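Local atomic coordinates of polyketide synthase type I (Bacillus amyloliquefaciens, PDB entry 5KKU), a protein that supplies the N-terminal dehydratase domain of a difficidin assembly-line protein, a double-hotdog unit that probably removes water from carrier-bound beta-hydroxyacyl intermediates. Residues Thr18-Ile21 with Val22-His25; Val67-Glu70 with Glu71-Lys74. All coordinates share one frame; numbering follows the deposited sequence.

Interaction 1: residues Thr18-Ile21 with Val22-His25; sequences TNYI and VRDH
The backbone N-H of Asp24 is shared by two carbonyls at the end of the short helix 20-23: it bonds to Tyr20 O at 3.1 Å and makes a weak second bond to Ile21 O. One residue earlier, Arg23 N gives a straighter bond to Asn19 O (3.0 Å, N-H...O angle 155°). Asn19 also caps the start of the helix. Its CG lies anti to the backbone N (chi1 -169°), which swings OD1 round to accept Ile21 N at 3.0 Å. Asn19 O is further covered by one methyl of Val22, with CG2 3.1 Å away. The outer face of the turn belongs to Tyr20 and Arg23, whose side chains run alongside each other in the same direction. The extended Arg23 chain brings the guanidinium to the rim of the phenol ring, and Tyr20 CD1 meets one guanidinium face, 3.5 Å from NH1. The two planes are 85° apart, so a ring edge addresses the face of the cation and no cation-pi stack forms. Instead the Tyr20 ring lies nearly parallel to that of Phe158. Arg23 NH1 reaches on to Asp24 OD2 in a 3.1 Å salt bridge, and the same oxygen accepts the backbone N-H of Phe158. With an arginine and a peptide N-H both on OD2, the buried Asp24 carboxylate is probably held as an anion. The helix thus ends in a knot of charge and backbone bonds that ties it to residues 156-158. His25, next after Asp24, is the predicted proton acceptor; its ring meets His155 edge to face and lies close to the predicted proton donor Asp198, consistent with the turn helping to place the chain at the probable active site.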
# COMPACT_ATOMS: atom_id res chain seq x y z
N THR A 18 2.96 -12.13 14.98
CA THR A 18 1.84 -12.96 14.60
C THR A 18 0.75 -12.26 13.81
O THR A 18 -0.21 -12.85 13.40
CB THR A 18 1.19 -13.69 15.77
OG1 THR A 18 0.81 -12.77 16.76
CG2 THR A 18 2.13 -14.68 16.35
N ASN A 19 0.90 -10.97 13.56
CA ASN A 19 -0.04 -10.25 12.74
C ASN A 19 -0.16 -10.87 11.34
O ASN A 19 0.81 -11.11 10.72
CB ASN A 19 0.34 -8.78 12.67
CG ASN A 19 -0.72 -7.93 12.05
OD1 ASN A 19 -0.92 -7.99 10.88
ND2 ASN A 19 -1.39 -7.16 12.85
N TYR A 20 -1.38 -11.10 10.89
CA TYR A 20 -1.60 -11.80 9.65
C TYR A 20 -0.91 -11.14 8.47
O TYR A 20 -0.56 -11.81 7.58
CB TYR A 20 -3.07 -12.01 9.32
CG TYR A 20 -3.84 -12.99 10.16
CD1 TYR A 20 -3.65 -14.32 10.04
CD2 TYR A 20 -4.80 -12.56 11.02
CE1 TYR A 20 -4.38 -15.22 10.77
CE2 TYR A 20 -5.52 -13.44 11.75
CZ TYR A 20 -5.30 -14.77 11.61
OH TYR A 20 -5.97 -15.64 12.29
N ILE A 21 -0.75 -9.82 8.52
CA ILE A 21 -0.11 -9.09 7.43
C ILE A 21 1.32 -9.58 7.22
O ILE A 21 1.67 -10.05 6.14
CB ILE A 21 -0.10 -7.58 7.70
CG1 ILE A 21 -1.53 -7.05 7.82
CG2 ILE A 21 0.66 -6.85 6.60
CD1 ILE A 21 -1.65 -5.82 8.70
N VAL A 22 2.15 -9.45 8.25
CA VAL A 22 3.54 -9.87 8.18
C VAL A 22 3.65 -11.38 8.05
O VAL A 22 4.61 -11.90 7.46
CB VAL A 22 4.33 -9.41 9.42
CG1 VAL A 22 4.31 -7.89 9.53
CG2 VAL A 22 3.77 -10.05 10.68
N ARG A 23 2.71 -12.09 8.57
CA ARG A 23 2.80 -13.49 8.46
C ARG A 23 2.69 -13.90 7.02
O ARG A 23 3.34 -14.79 6.59
CB ARG A 23 1.71 -14.09 9.30
CG ARG A 23 1.40 -15.55 9.22
CD ARG A 23 0.08 -15.62 9.94
NE ARG A 23 -0.62 -16.86 9.91
CZ ARG A 23 -1.51 -17.23 9.02
NH1 ARG A 23 -1.83 -16.53 8.00
NH2 ARG A 23 -2.09 -18.36 9.18
N ASP A 24 1.88 -13.17 6.28
CA ASP A 24 1.58 -13.51 4.91
C ASP A 24 2.21 -12.52 3.93
O ASP A 24 1.80 -12.35 2.84
CB ASP A 24 0.08 -13.62 4.72
CG ASP A 24 -0.51 -14.85 5.37
OD1 ASP A 24 0.21 -15.70 5.86
OD2 ASP A 24 -1.71 -14.96 5.37
N HIS A 25 3.25 -11.85 4.40
CA HIS A 25 4.10 -11.02 3.56
C HIS A 25 5.56 -11.10 3.96
O HIS A 25 6.02 -10.43 4.86
CB HIS A 25 3.64 -9.58 3.46
CG HIS A 25 4.39 -8.78 2.46
ND1 HIS A 25 5.37 -7.89 2.81
CD2 HIS A 25 4.32 -8.75 1.12
CE1 HIS A 25 5.87 -7.35 1.74
NE2 HIS A 25 5.26 -7.85 0.70

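Interaction 2: residues Val67-Glu70 with Glu71-Lys74; sequences VTSE and EFDK
A tight type I turn over Ser69-Phe72 reverses the chain between strands 66-67 and 73-83. Ser69 N donates to Phe72 O at 3.2 Å, in the plane of that carbonyl, while the return bond from Phe72 N to Ser69 O is weak. An ST turn is nested inside: with OG anti to the backbone N (chi1 173°), the Ser69 hydroxyl oxygen accepts Glu71 N at 3.0 Å. The Phe72 side chain folds back under the turn, and Ser69 CB sits over its face, 3.7 Å from the ring centroid, as a CH-pi contact. The ring edge meets Val67 O, with CE1 3.6 Å away. That oxygen is claimed more firmly by Lys74, whose chain bends repeatedly to bring NZ to 2.6 Å from Val67 O in the carbonyl plane. Lys95 adds a cation-pi contact to Phe72, which tag residue His299 meets edge to face. Thr68 OG1 and Asp73 OD1 bond to His17. Tag residues His296 and His297 of helix 286-297 touch Val67 and Ser69, and the turn carries the chain from the small sheet that contains strand 30-33 into strand 73-83, which pairs with strands 9-15 and 86-97.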
# COMPACT_ATOMS: atom_id res chain seq x y z
N VAL A 67 9.88 -4.56 10.31
CA VAL A 67 10.22 -5.97 10.33
C VAL A 67 9.97 -6.60 11.70
O VAL A 67 10.40 -6.10 12.67
CB VAL A 67 11.66 -6.17 9.90
CG1 VAL A 67 12.16 -7.57 10.17
CG2 VAL A 67 11.82 -5.84 8.45
N THR A 68 9.36 -7.77 11.71
CA THR A 68 9.17 -8.52 12.94
C THR A 68 9.99 -9.77 13.01
O THR A 68 10.48 -10.23 12.04
CB THR A 68 7.70 -8.84 13.24
OG1 THR A 68 7.21 -9.82 12.34
CG2 THR A 68 6.89 -7.67 13.10
N SER A 69 10.08 -10.34 14.19
CA SER A 69 10.85 -11.52 14.42
C SER A 69 10.20 -12.38 15.50
O SER A 69 9.37 -11.92 16.21
CB SER A 69 12.25 -11.10 14.84
OG SER A 69 13.04 -12.16 15.25
N GLU A 70 10.57 -13.64 15.60
CA GLU A 70 10.24 -14.41 16.76
C GLU A 70 10.78 -13.78 18.03
O GLU A 70 10.21 -13.91 19.08
CB GLU A 70 10.76 -15.81 16.62
CG GLU A 70 9.97 -16.59 15.62
CD GLU A 70 8.68 -17.15 16.17
OE1 GLU A 70 8.52 -17.12 17.40
OE2 GLU A 70 7.84 -17.62 15.39
N GLU A 71 11.92 -13.11 17.89
CA GLU A 71 12.60 -12.48 18.98
C GLU A 71 11.98 -11.17 19.43
O GLU A 71 12.20 -10.79 20.53
CB GLU A 71 14.03 -12.24 18.60
CG GLU A 71 14.87 -13.45 18.28
CD GLU A 71 14.71 -14.55 19.28
OE1 GLU A 71 15.13 -14.35 20.41
OE2 GLU A 71 14.16 -15.60 18.97
N PHE A 72 11.28 -10.46 18.55
CA PHE A 72 10.66 -9.17 18.87
C PHE A 72 9.42 -8.78 18.09
O PHE A 72 9.29 -9.03 16.95
CB PHE A 72 11.66 -8.01 18.82
CG PHE A 72 12.40 -7.93 17.55
CD1 PHE A 72 11.87 -7.29 16.48
CD2 PHE A 72 13.60 -8.54 17.41
CE1 PHE A 72 12.53 -7.23 15.30
CE2 PHE A 72 14.27 -8.49 16.25
CZ PHE A 72 13.73 -7.82 15.19
N ASP A 73 8.51 -8.09 18.71
CA ASP A 73 7.42 -7.47 18.00
C ASP A 73 7.79 -6.03 17.68
O ASP A 73 8.92 -5.65 17.80
CB ASP A 73 6.16 -7.52 18.82
CG ASP A 73 5.73 -8.90 19.15
OD1 ASP A 73 5.90 -9.79 18.33
OD2 ASP A 73 5.20 -9.10 20.20
N LYS A 74 6.84 -5.21 17.30
CA LYS A 74 7.09 -3.80 17.12
C LYS A 74 6.01 -2.94 17.72
O LYS A 74 4.89 -3.25 17.64
CB LYS A 74 7.27 -3.46 15.67
CG LYS A 74 8.50 -4.01 15.05
CD LYS A 74 9.73 -3.43 15.64
CE LYS A 74 10.60 -2.95 14.54
NZ LYS A 74 11.35 -4.04 13.88

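Overall arrangement
The two interactions follow one another along the chain within the predicted N-terminal hotdog region, their centres about 11 Å apart and on the same side of the chain's centre. Interaction 1 forms and caps helix 20-23 and delivers the chain into strand 25-27; interaction 2 turns it from strand 66-67 into strand 73-83. Strands 25-27 and 66-67 both flank strand 30-33 in the same small antiparallel sheet. The helix and the turn touch directly by packing, Val22 CG2 lying 3.8 Å from Thr68 OG1, whose polar partner is His17. Interaction 1 bears the predicted catalytic His25, whereas interaction 2 lies farther out, Val67 about 9 Å from it between side chains.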